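Local coordinates for Non-reducing end alpha-L-arabinofuranosidase BoGH43B (Bacteroides ovatus, PDB 5JOZ), which removes terminal non-reducing alpha-L-arabinofuranosyl residues from xyloglucan side chains, converting S units to X units during xyloglucan degradation, at residues Trp323-Ile326 / Ser332-Ser335; Thr353-Pro358 / Ala393-His398; Arg410-Arg415 / Phe449-Ala454. All coordinates share one frame; numbering follows the deposited sequence.

Interaction 1 of 3, residues Trp323-Ile326 / Ser332-Ser335; sequences WTFI and SFWS
F325 and W334 are the closest backbone pair, yet their CA atoms stand 10.8 Å apart, and no hydrogen bond joins 323-326 to 332-335. Three aromatic side chains bridge the gap. The F325 ring reaches out from its short strand and presents CE2 and CZ to one face of the W334 indole. F325 CZ lies 3.7 Å above the indole plane, offset toward the rim. F325 CE2 is 3.7 Å from W334 NE1. The phenyl ring and the five-membered ring meet obliquely, with centroids 5.0 Å apart and planes tilted by 42°. F333 comes in at the edge of the F325 ring, where its CZ lies 3.9 Å from F325 CD2. In both F333 and W334 CG sits between the backbone N and the carbonyl carbon (chi1 77° and 70°), which brings F333 CZ to F325 CD2 and the indole face to F325 CE2 and CZ. H331 stacks on W334, while L319 and I361 pack against F325. Strand 325-326 pairs antiparallel with strand 35-36 of the family 43 part of the chain. The contact is aromatic, with the indole NE1 meeting ring carbons, and relies on dispersion and ring burial rather than directed bonds.

Interaction 2 of 3, residues Thr353-Pro358 / Ala393-His398; sequences TTNDSP and ADDKNH
T354 and N355 are the residues of 353-358 that approach D395 on 393-398. T354 contributes its backbone: its O atom lies 3.9 Å from D395 OD2. Its hydroxyl stays within the segment, and T354 OG1 donates to D356 OD1 at 2.7 Å. N355 follows and brings its amide oxygen toward the same carboxylate. N355 OD1 and D395 OD2 are 3.6 Å apart, with the amide and carboxylate planes at 49°. Both are acceptors here, and a water links them. It donates to N355 OD1 at 2.9 Å and to D395 OD2 at 2.8 Å. N355 ND2 bonds to G67 O. The D395 carboxylate is paired with two arginines: OD1 with R392, and OD2 with R327. These charges probably keep D395 ionised and suited to accept from the water. D394, just before D395, shapes the turn: its OD1 accepts from K396 N at 2.9 Å in an Asx turn. A393 and D394 both face N397 in a classic beta bulge. The first segment is a loop leading into strand 359-364. The second is the turn between strands 389-392 and 397-406, with V473 of helix 470-473 against D394 and N397.

Interaction 3 of 3, residues Arg410-Arg415 / Phe449-Ala454; sequences RVAMIR and FEIKAA
I414 lays its CD1 methyl over the face of the F449 ring. The methyl sits 3.4 Å from the ring centroid and only 4° off the normal, a centred CH-pi contact. All six ring carbons are therefore at similar distances from it, the nearest including F449 CD2 at 3.6 Å. CG1 of I414 runs anti to the backbone N (chi1 179°), and the turn at chi2 (56°) then places CD1 above the ring. Two residues away on each strand, A412 meets I451. A412 CB is 3.4 Å from I451 CD1, a tight approach for two carbons, and 3.7 Å from I451 CG2. The small side chain of A412 thus faces the branched one of I451, while the larger I414 faces the flat F449. The touching parts run antiparallel, but the CA atoms of I414 and F449 are still 7.2 Å apart, and no hydrogen bond crosses. Each strand pairs within its own sheet: 409-418 with 397-406 and 421-429, and 446-453 with 436-442 and 456-464. Y399 and I440 add to the surroundings of F449. Two antiparallel sheets packed face to face through alternate apolar side chains are characteristic of the concanavalin A-like beta-sandwich.

Overall arrangement
All three contacts belong to the C-terminal concanavalin A-like domain. Interactions 1 and 2 have centres about 15 Å apart and touch directly. I326 O accepts a probable hydrogen bond from S357 OG at 2.6 Å, and F333 CZ lies 3.7 Å from P358 O. Interaction 3 is buried but lies farther out, its centre about 30 Å from that of the chain. It shares a sheet with interaction 1 (strands 334-335 and 446-453), but their nearest atoms are about 12 Å apart. Neighbouring strands 397-406 and 409-418 tie it to interaction 2. All three lie away from the probable catalytic residues D16, D126 and E176. The calcium ion (D313, G341, D499) is about 14 Å from the W334 side chain.

Interaction 1 of 3, residues Trp323-Ile326 / Ser332-Ser335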
ATOM      1  N   TRP A 323       1.920   0.839 -11.787  1.00 22.22           N
ATOM      2  CA  TRP A 323       2.623  -0.445 -11.985  1.00 21.76           C
ATOM      3  C   TRP A 323       3.679  -0.665 -10.919  1.00 23.15           C
ATOM      4  O   TRP A 323       4.395   0.263 -10.525  1.00 24.06           O
ATOM      5  CB  TRP A 323       3.203  -0.568 -13.396  1.00 22.00           C
ATOM      6  CG  TRP A 323       2.108  -0.684 -14.416  1.00 23.53           C
ATOM      7  CD1 TRP A 323       1.787   0.210 -15.391  1.00 22.58           C
ATOM      8  CD2 TRP A 323       1.154  -1.740 -14.508  1.00 25.04           C
ATOM      9  NE1 TRP A 323       0.701  -0.236 -16.104  1.00 24.26           N
ATOM     10  CE2 TRP A 323       0.291  -1.433 -15.578  1.00 26.15           C
ATOM     11  CE3 TRP A 323       0.951  -2.927 -13.791  1.00 25.89           C
ATOM     12  CZ2 TRP A 323      -0.764  -2.268 -15.947  1.00 31.31           C
ATOM     13  CZ3 TRP A 323      -0.092  -3.754 -14.156  1.00 33.41           C
ATOM     14  CH2 TRP A 323      -0.939  -3.426 -15.226  1.00 31.77           C
ATOM     15  N   THR A 324       3.750  -1.908 -10.452  1.00 23.81           N
ATOM     16  CA  THR A 324       4.461  -2.249  -9.231  1.00 24.68           C
ATOM     17  C   THR A 324       5.208  -3.583  -9.366  1.00 23.60           C
ATOM     18  O   THR A 324       4.684  -4.545  -9.936  1.00 19.89           O
ATOM     19  CB  THR A 324       3.458  -2.343  -8.055  1.00 24.46           C
ATOM     20  OG1 THR A 324       2.572  -1.217  -8.089  1.00 28.52           O
ATOM     21  CG2 THR A 324       4.179  -2.334  -6.740  1.00 26.42           C
ATOM     22  N   PHE A 325       6.411  -3.625  -8.793  1.00 23.64           N
ATOM     23  CA  PHE A 325       7.312  -4.782  -8.834  1.00 22.30           C
ATOM     24  C   PHE A 325       7.460  -5.413  -7.456  1.00 20.52           C
ATOM     25  O   PHE A 325       7.156  -4.781  -6.446  1.00 22.30           O
ATOM     26  CB  PHE A 325       8.693  -4.334  -9.314  1.00 20.28           C
ATOM     27  CG  PHE A 325       8.673  -3.665 -10.638  1.00 19.53           C
ATOM     28  CD1 PHE A 325       8.378  -2.299 -10.739  1.00 21.81           C
ATOM     29  CD2 PHE A 325       8.932  -4.383 -11.794  1.00 19.17           C
ATOM     30  CE1 PHE A 325       8.332  -1.662 -11.977  1.00 19.24           C
ATOM     31  CE2 PHE A 325       8.897  -3.751 -13.035  1.00 20.16           C
ATOM     32  CZ  PHE A 325       8.592  -2.395 -13.124  1.00 20.79           C
ATOM     33  N   ILE A 326       7.941  -6.653  -7.430  1.00 20.44           N
ATOM     34  CA  ILE A 326       8.294  -7.354  -6.192  1.00 22.91           C
ATOM     35  C   ILE A 326       9.807  -7.200  -5.913  1.00 25.72           C
ATOM     36  O   ILE A 326      10.636  -7.646  -6.712  1.00 24.36           O
ATOM     37  CB  ILE A 326       7.930  -8.842  -6.275  1.00 20.61           C
ATOM     38  CG1 ILE A 326       6.414  -9.007  -6.529  1.00 23.20           C
ATOM     39  CG2 ILE A 326       8.350  -9.538  -4.988  1.00 22.16           C
ATOM     40  CD1 ILE A 326       5.942 -10.430  -6.771  1.00 21.02           C
ATOM     41  N   SER A 332      16.605  -5.567 -16.942  1.00 32.11           N
ATOM     42  CA  SER A 332      16.766  -6.590 -17.970  1.00 36.45           C
ATOM     43  C   SER A 332      15.529  -7.494 -18.218  1.00 32.22           C
ATOM     44  O   SER A 332      15.441  -8.092 -19.289  1.00 32.23           O
ATOM     45  CB  SER A 332      18.008  -7.467 -17.690  1.00 32.78           C
ATOM     46  OG  SER A 332      17.950  -8.065 -16.406  1.00 32.49           O
ATOM     47  N   PHE A 333      14.603  -7.629 -17.265  1.00 30.02           N
ATOM     48  CA  PHE A 333      13.415  -8.482 -17.529  1.00 30.91           C
ATOM     49  C   PHE A 333      12.206  -7.787 -18.180  1.00 26.74           C
ATOM     50  O   PHE A 333      11.270  -8.479 -18.575  1.00 26.28           O
ATOM     51  CB  PHE A 333      13.017  -9.371 -16.329  1.00 27.58           C
ATOM     52  CG  PHE A 333      12.290  -8.663 -15.198  1.00 31.06           C
ATOM     53  CD1 PHE A 333      10.988  -8.183 -15.352  1.00 28.98           C
ATOM     54  CD2 PHE A 333      12.881  -8.566 -13.937  1.00 30.26           C
ATOM     55  CE1 PHE A 333      10.330  -7.565 -14.301  1.00 30.87           C
ATOM     56  CE2 PHE A 333      12.214  -7.959 -12.883  1.00 28.82           C
ATOM     57  CZ  PHE A 333      10.941  -7.460 -13.063  1.00 28.89           C
ATOM     58  N   TRP A 334      12.221  -6.455 -18.289  1.00 26.90           N
ATOM     59  CA  TRP A 334      11.106  -5.711 -18.896  1.00 28.65           C
ATOM     60  C   TRP A 334      11.544  -4.534 -19.762  1.00 27.03           C
ATOM     61  O   TRP A 334      12.498  -3.828 -19.446  1.00 26.11           O
ATOM     62  CB  TRP A 334      10.111  -5.213 -17.835  1.00 27.24           C
ATOM     63  CG  TRP A 334      10.626  -4.127 -16.946  1.00 26.63           C
ATOM     64  CD1 TRP A 334      11.455  -4.280 -15.870  1.00 33.28           C
ATOM     65  CD2 TRP A 334      10.368  -2.728 -17.052  1.00 26.65           C
ATOM     66  NE1 TRP A 334      11.727  -3.065 -15.302  1.00 31.54           N
ATOM     67  CE2 TRP A 334      11.070  -2.093 -16.002  1.00 30.28           C
ATOM     68  CE3 TRP A 334       9.616  -1.944 -17.930  1.00 26.37           C
ATOM     69  CZ2 TRP A 334      11.024  -0.709 -15.795  1.00 31.81           C
ATOM     70  CZ3 TRP A 334       9.580  -0.573 -17.734  1.00 29.58           C
ATOM     71  CH2 TRP A 334      10.282   0.033 -16.673  1.00 30.68           C
ATOM     72  N   SER A 335      10.804  -4.316 -20.840  1.00 29.99           N
ATOM     73  CA  SER A 335      11.044  -3.196 -21.737  1.00 30.66           C
ATOM     74  C   SER A 335       9.749  -2.708 -22.334  1.00 29.42           C
ATOM     75  O   SER A 335       8.890  -3.511 -22.724  1.00 31.03           O
ATOM     76  CB  SER A 335      11.971  -3.609 -22.885  1.00 32.06           C
ATOM     77  OG  SER A 335      12.267  -2.493 -23.714  1.00 35.04           O
TER

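Interaction 2 of 3, residues Thr353-Pro358 / Ala393-His398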
ATOM      1  N   THR A 353       9.082 -18.392  -5.149  1.00 47.53           N
ATOM      2  CA  THR A 353       9.665 -19.238  -4.098  1.00 50.39           C
ATOM      3  C   THR A 353      10.986 -18.731  -3.499  1.00 50.20           C
ATOM      4  O   THR A 353      11.420 -19.252  -2.472  1.00 45.24           O
ATOM      5  CB  THR A 353       9.895 -20.675  -4.628  1.00 60.22           C
ATOM      6  OG1 THR A 353       8.782 -21.073  -5.438  1.00 63.05           O
ATOM      7  CG2 THR A 353      10.073 -21.688  -3.486  1.00 67.80           C
ATOM      8  N   THR A 354      11.635 -17.754  -4.134  1.00 46.68           N
ATOM      9  CA  THR A 354      12.771 -17.050  -3.519  1.00 52.25           C
ATOM     10  C   THR A 354      12.383 -15.643  -3.092  1.00 48.26           C
ATOM     11  O   THR A 354      11.335 -15.130  -3.471  1.00 48.73           O
ATOM     12  CB  THR A 354      13.979 -16.944  -4.474  1.00 57.02           C
ATOM     13  OG1 THR A 354      13.608 -16.216  -5.657  1.00 53.38           O
ATOM     14  CG2 THR A 354      14.494 -18.335  -4.845  1.00 62.89           C
ATOM     15  N   ASN A 355      13.263 -15.027  -2.315  1.00 51.63           N
ATOM     16  CA  ASN A 355      13.137 -13.629  -1.924  1.00 49.52           C
ATOM     17  C   ASN A 355      14.086 -12.736  -2.753  1.00 46.61           C
ATOM     18  O   ASN A 355      15.025 -12.140  -2.229  1.00 45.49           O
ATOM     19  CB  ASN A 355      13.409 -13.473  -0.414  1.00 51.58           C
ATOM     20  CG  ASN A 355      12.327 -14.095   0.461  1.00 45.42           C
ATOM     21  OD1 ASN A 355      11.354 -14.673  -0.027  1.00 49.55           O
ATOM     22  ND2 ASN A 355      12.493 -13.964   1.772  1.00 39.08           N
ATOM     23  N   ASP A 356      13.861 -12.678  -4.060  1.00 53.04           N
ATOM     24  CA  ASP A 356      14.366 -11.558  -4.870  1.00 51.92           C
ATOM     25  C   ASP A 356      13.242 -11.135  -5.821  1.00 35.88           C
ATOM     26  O   ASP A 356      12.095 -11.122  -5.385  1.00 35.07           O
ATOM     27  CB  ASP A 356      15.742 -11.843  -5.515  1.00 55.53           C
ATOM     28  CG  ASP A 356      15.741 -13.031  -6.433  1.00 56.45           C
ATOM     29  OD1 ASP A 356      14.838 -13.894  -6.309  1.00 61.26           O
ATOM     30  OD2 ASP A 356      16.668 -13.095  -7.271  1.00 52.36           O
ATOM     31  N   SER A 357      13.532 -10.772  -7.071  1.00 30.97           N
ATOM     32  CA  SER A 357      12.546 -10.102  -7.916  1.00 26.32           C
ATOM     33  C   SER A 357      12.172 -10.925  -9.149  1.00 27.43           C
ATOM     34  O   SER A 357      12.895 -10.898 -10.159  1.00 22.34           O
ATOM     35  CB  SER A 357      13.062  -8.728  -8.324  1.00 27.26           C
ATOM     36  OG  SER A 357      12.039  -7.965  -8.930  1.00 27.98           O
ATOM     37  N   PRO A 358      11.025 -11.641  -9.086  1.00 25.74           N
ATOM     38  CA  PRO A 358      10.510 -12.316 -10.271  1.00 24.58           C
ATOM     39  C   PRO A 358       9.982 -11.326 -11.311  1.00 25.55           C
ATOM     40  O   PRO A 358       9.636 -10.199 -10.965  1.00 23.78           O
ATOM     41  CB  PRO A 358       9.371 -13.178  -9.723  1.00 26.71           C
ATOM     42  CG  PRO A 358       8.959 -12.544  -8.451  1.00 26.22           C
ATOM     43  CD  PRO A 358      10.079 -11.701  -7.954  1.00 25.39           C
ATOM     44  N   ALA A 393      -1.443 -12.706  -3.409  1.00 32.64           N
ATOM     45  CA  ALA A 393      -1.534 -12.257  -2.021  1.00 28.87           C
ATOM     46  C   ALA A 393      -0.130 -12.178  -1.422  1.00 27.66           C
ATOM     47  O   ALA A 393       0.268 -11.151  -0.871  1.00 28.25           O
ATOM     48  CB  ALA A 393      -2.417 -13.196  -1.231  1.00 30.81           C
ATOM     49  N   ASP A 394       0.625 -13.261  -1.543  1.00 27.82           N
ATOM     50  CA  ASP A 394       2.038 -13.281  -1.139  1.00 33.34           C
ATOM     51  C   ASP A 394       2.765 -14.396  -1.920  1.00 30.89           C
ATOM     52  O   ASP A 394       2.198 -14.953  -2.858  1.00 25.12           O
ATOM     53  CB  ASP A 394       2.176 -13.398   0.403  1.00 32.78           C
ATOM     54  CG  ASP A 394       1.535 -14.668   0.976  1.00 34.61           C
ATOM     55  OD1 ASP A 394       1.671 -15.738   0.367  1.00 38.73           O
ATOM     56  OD2 ASP A 394       0.898 -14.603   2.054  1.00 39.14           O
ATOM     57  N   ASP A 395       3.997 -14.719  -1.533  1.00 33.20           N
ATOM     58  CA  ASP A 395       4.802 -15.735  -2.241  1.00 37.31           C
ATOM     59  C   ASP A 395       4.235 -17.158  -2.178  1.00 33.80           C
ATOM     60  O   ASP A 395       4.554 -17.976  -3.027  1.00 39.93           O
ATOM     61  CB  ASP A 395       6.253 -15.748  -1.711  1.00 36.07           C
ATOM     62  CG  ASP A 395       7.016 -14.458  -2.021  1.00 38.26           C
ATOM     63  OD1 ASP A 395       6.546 -13.674  -2.877  1.00 40.28           O
ATOM     64  OD2 ASP A 395       8.096 -14.228  -1.418  1.00 36.03           O
ATOM     65  N   LYS A 396       3.425 -17.441  -1.164  1.00 36.61           N
ATOM     66  CA  LYS A 396       2.835 -18.762  -0.942  1.00 33.30           C
ATOM     67  C   LYS A 396       1.360 -18.839  -1.332  1.00 28.45           C
ATOM     68  O   LYS A 396       0.781 -19.915  -1.272  1.00 26.87           O
ATOM     69  CB  LYS A 396       2.985 -19.156   0.550  1.00 39.62           C
ATOM     70  CG  LYS A 396       4.435 -19.266   1.023  1.00 45.27           C
ATOM     71  CD  LYS A 396       4.563 -19.466   2.524  1.00 47.06           C
ATOM     72  CE  LYS A 396       6.037 -19.535   2.917  1.00 55.18           C
ATOM     73  NZ  LYS A 396       6.269 -19.552   4.392  1.00 58.66           N
ATOM     74  N   ASN A 397       0.738 -17.714  -1.697  1.00 25.99           N
ATOM     75  CA  ASN A 397      -0.704 -17.676  -1.953  1.00 26.72           C
ATOM     76  C   ASN A 397      -1.021 -16.776  -3.146  1.00 26.79           C
ATOM     77  O   ASN A 397      -0.926 -15.549  -3.067  1.00 29.41           O
ATOM     78  CB  ASN A 397      -1.444 -17.217  -0.698  1.00 28.33           C
ATOM     79  CG  ASN A 397      -1.423 -18.271   0.414  1.00 31.53           C
ATOM     80  OD1 ASN A 397      -2.284 -19.157   0.481  1.00 33.71           O
ATOM     81  ND2 ASN A 397      -0.443 -18.166   1.299  1.00 28.99           N
ATOM     82  N   HIS A 398      -1.386 -17.404  -4.254  1.00 28.06           N
ATOM     83  CA  HIS A 398      -1.584 -16.701  -5.515  1.00 30.21           C
ATOM     84  C   HIS A 398      -2.251 -17.594  -6.539  1.00 30.44           C
ATOM     85  O   HIS A 398      -1.986 -18.802  -6.572  1.00 35.74           O
ATOM     86  CB  HIS A 398      -0.236 -16.227  -6.089  1.00 30.58           C
ATOM     87  CG  HIS A 398       0.774 -17.324  -6.260  1.00 34.35           C
ATOM     88  ND1 HIS A 398       0.918 -18.024  -7.439  1.00 39.47           N
ATOM     89  CD2 HIS A 398       1.687 -17.843  -5.404  1.00 37.25           C
ATOM     90  CE1 HIS A 398       1.875 -18.924  -7.307  1.00 34.56           C
ATOM     91  NE2 HIS A 398       2.365 -18.830  -6.083  1.00 42.19           N
TER
HETATM   92  O   HOH W   1       8.777 -14.217   1.323  1.00 37.72           O

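Interaction 3 of 3, residues Arg410-Arg415 / Phe449-Ala454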
ATOM      1  N   ARG A 410       0.099 -26.187 -26.600  1.00 30.39           N
ATOM      2  CA  ARG A 410       0.103 -24.903 -25.948  1.00 31.35           C
ATOM      3  C   ARG A 410      -1.243 -24.776 -25.280  1.00 29.40           C
ATOM      4  O   ARG A 410      -2.261 -25.075 -25.903  1.00 32.91           O
ATOM      5  CB  ARG A 410       0.290 -23.820 -26.985  1.00 30.24           C
ATOM      6  CG  ARG A 410       0.566 -22.443 -26.420  1.00 33.11           C
ATOM      7  CD  ARG A 410       0.785 -21.525 -27.605  1.00 34.83           C
ATOM      8  NE  ARG A 410       0.632 -20.123 -27.274  1.00 35.28           N
ATOM      9  CZ  ARG A 410      -0.260 -19.284 -27.792  1.00 32.10           C
ATOM     10  NH1 ARG A 410      -1.146 -19.660 -28.702  1.00 31.18           N
ATOM     11  NH2 ARG A 410      -0.249 -18.027 -27.381  1.00 35.31           N
ATOM     12  N   VAL A 411      -1.253 -24.346 -24.021  1.00 27.85           N
ATOM     13  CA  VAL A 411      -2.478 -24.342 -23.216  1.00 28.76           C
ATOM     14  C   VAL A 411      -2.619 -23.071 -22.381  1.00 29.70           C
ATOM     15  O   VAL A 411      -1.631 -22.389 -22.092  1.00 27.77           O
ATOM     16  CB  VAL A 411      -2.534 -25.560 -22.258  1.00 29.02           C
ATOM     17  CG1 VAL A 411      -2.379 -26.867 -23.025  1.00 34.51           C
ATOM     18  CG2 VAL A 411      -1.465 -25.477 -21.166  1.00 31.75           C
ATOM     19  N   ALA A 412      -3.855 -22.785 -21.987  1.00 30.23           N
ATOM     20  CA  ALA A 412      -4.145 -21.800 -20.957  1.00 31.05           C
ATOM     21  C   ALA A 412      -4.399 -22.567 -19.668  1.00 33.54           C
ATOM     22  O   ALA A 412      -5.103 -23.571 -19.680  1.00 36.91           O
ATOM     23  CB  ALA A 412      -5.354 -20.976 -21.335  1.00 29.03           C
ATOM     24  N   MET A 413      -3.815 -22.094 -18.571  1.00 33.87           N
ATOM     25  CA  MET A 413      -3.828 -22.792 -17.297  1.00 36.68           C
ATOM     26  C   MET A 413      -4.238 -21.830 -16.179  1.00 37.95           C
ATOM     27  O   MET A 413      -3.663 -20.756 -16.058  1.00 36.44           O
ATOM     28  CB  MET A 413      -2.430 -23.370 -17.011  1.00 38.71           C
ATOM     29  CG  MET A 413      -2.259 -24.021 -15.640  1.00 39.02           C
ATOM     30  SD  MET A 413      -0.679 -24.864 -15.377  1.00 43.93           S
ATOM     31  CE  MET A 413       0.474 -23.497 -15.498  1.00 47.34           C
ATOM     32  N   ILE A 414      -5.234 -22.226 -15.381  1.00 35.20           N
ATOM     33  CA  ILE A 414      -5.482 -21.624 -14.059  1.00 34.64           C
ATOM     34  C   ILE A 414      -4.865 -22.575 -13.046  1.00 32.41           C
ATOM     35  O   ILE A 414      -5.175 -23.754 -13.044  1.00 29.28           O
ATOM     36  CB  ILE A 414      -6.987 -21.327 -13.743  1.00 37.07           C
ATOM     37  CG1 ILE A 414      -7.149 -20.716 -12.342  1.00 35.20           C
ATOM     38  CG2 ILE A 414      -7.879 -22.562 -13.832  1.00 36.83           C
ATOM     39  CD1 ILE A 414      -6.340 -19.459 -12.106  1.00 34.67           C
ATOM     40  N   ARG A 415      -3.960 -22.064 -12.217  1.00 36.30           N
ATOM     41  CA  ARG A 415      -3.260 -22.883 -11.245  1.00 37.03           C
ATOM     42  C   ARG A 415      -3.290 -22.191  -9.892  1.00 36.20           C
ATOM     43  O   ARG A 415      -2.781 -21.081  -9.740  1.00 36.16           O
ATOM     44  CB  ARG A 415      -1.823 -23.126 -11.694  1.00 37.88           C
ATOM     45  CG  ARG A 415      -1.064 -24.154 -10.859  1.00 34.94           C
ATOM     46  CD  ARG A 415       0.376 -24.256 -11.336  1.00 34.43           C
ATOM     47  NE  ARG A 415       1.071 -22.976 -11.183  1.00 35.69           N
ATOM     48  CZ  ARG A 415       2.228 -22.644 -11.762  1.00 33.67           C
ATOM     49  NH1 ARG A 415       2.877 -23.486 -12.571  1.00 32.44           N
ATOM     50  NH2 ARG A 415       2.734 -21.440 -11.536  1.00 33.61           N
ATOM     51  N   PHE A 449     -11.852 -16.779 -13.997  1.00 33.36           N
ATOM     52  CA  PHE A 449     -10.725 -16.735 -14.937  1.00 33.07           C
ATOM     53  C   PHE A 449     -11.173 -17.193 -16.335  1.00 34.84           C
ATOM     54  O   PHE A 449     -11.733 -18.288 -16.473  1.00 35.02           O
ATOM     55  CB  PHE A 449      -9.612 -17.653 -14.431  1.00 32.96           C
ATOM     56  CG  PHE A 449      -9.110 -17.292 -13.070  1.00 36.07           C
ATOM     57  CD1 PHE A 449      -9.692 -17.837 -11.925  1.00 36.06           C
ATOM     58  CD2 PHE A 449      -8.052 -16.390 -12.922  1.00 40.30           C
ATOM     59  CE1 PHE A 449      -9.229 -17.487 -10.662  1.00 43.42           C
ATOM     60  CE2 PHE A 449      -7.581 -16.042 -11.660  1.00 36.95           C
ATOM     61  CZ  PHE A 449      -8.168 -16.588 -10.527  1.00 35.69           C
ATOM     62  N   GLU A 450     -10.909 -16.364 -17.352  1.00 32.51           N
ATOM     63  CA  GLU A 450     -11.425 -16.544 -18.717  1.00 34.44           C
ATOM     64  C   GLU A 450     -10.327 -16.331 -19.767  1.00 36.59           C
ATOM     65  O   GLU A 450      -9.385 -15.571 -19.535  1.00 36.52           O
ATOM     66  CB  GLU A 450     -12.587 -15.571 -18.997  1.00 39.93           C
ATOM     67  CG  GLU A 450     -13.730 -15.592 -17.964  1.00 48.99           C
ATOM     68  CD  GLU A 450     -13.655 -14.508 -16.866  1.00 58.35           C
ATOM     69  OE1 GLU A 450     -12.579 -13.895 -16.645  1.00 53.84           O
ATOM     70  OE2 GLU A 450     -14.698 -14.267 -16.204  1.00 55.53           O
ATOM     71  N   ILE A 451     -10.474 -16.994 -20.920  1.00 29.97           N
ATOM     72  CA  ILE A 451      -9.529 -16.898 -22.031  1.00 33.52           C
ATOM     73  C   ILE A 451     -10.250 -16.717 -23.369  1.00 34.23           C
ATOM     74  O   ILE A 451     -11.383 -17.169 -23.545  1.00 32.07           O
ATOM     75  CB  ILE A 451      -8.601 -18.138 -22.097  1.00 34.63           C
ATOM     76  CG1 ILE A 451      -9.412 -19.414 -22.373  1.00 37.64           C
ATOM     77  CG2 ILE A 451      -7.808 -18.261 -20.801  1.00 34.13           C
ATOM     78  CD1 ILE A 451      -8.643 -20.711 -22.279  1.00 39.04           C
ATOM     79  N   LYS A 452      -9.585 -16.035 -24.297  1.00 35.94           N
ATOM     80  CA  LYS A 452     -10.062 -15.892 -25.674  1.00 40.77           C
ATOM     81  C   LYS A 452      -8.896 -15.917 -26.690  1.00 37.87           C
ATOM     82  O   LYS A 452      -7.892 -15.211 -26.540  1.00 32.04           O
ATOM     83  CB  LYS A 452     -10.899 -14.612 -25.858  1.00 41.50           C
ATOM     84  CG  LYS A 452     -11.464 -14.477 -27.270  1.00 48.44           C
ATOM     85  CD  LYS A 452     -12.435 -13.324 -27.423  1.00 55.88           C
ATOM     86  CE  LYS A 452     -13.235 -13.466 -28.711  1.00 57.39           C
ATOM     87  NZ  LYS A 452     -14.215 -12.357 -28.864  1.00 62.16           N
ATOM     88  N   ALA A 453      -9.055 -16.745 -27.714  1.00 37.26           N
ATOM     89  CA  ALA A 453      -8.185 -16.754 -28.881  1.00 40.17           C
ATOM     90  C   ALA A 453      -9.001 -17.220 -30.081  1.00 42.62           C
ATOM     91  O   ALA A 453     -10.205 -17.479 -29.963  1.00 46.34           O
ATOM     92  CB  ALA A 453      -6.994 -17.676 -28.652  1.00 38.87           C
ATOM     93  N   ALA A 454      -8.350 -17.298 -31.236  1.00 48.21           N
ATOM     94  CA  ALA A 454      -8.935 -17.930 -32.412  1.00 57.65           C
ATOM     95  C   ALA A 454      -9.301 -19.386 -32.068  1.00 60.57           C
ATOM     96  O   ALA A 454      -8.462 -20.127 -31.540  1.00 59.36           O
ATOM     97  CB  ALA A 454      -7.958 -17.875 -33.582  1.00 54.73           C
TER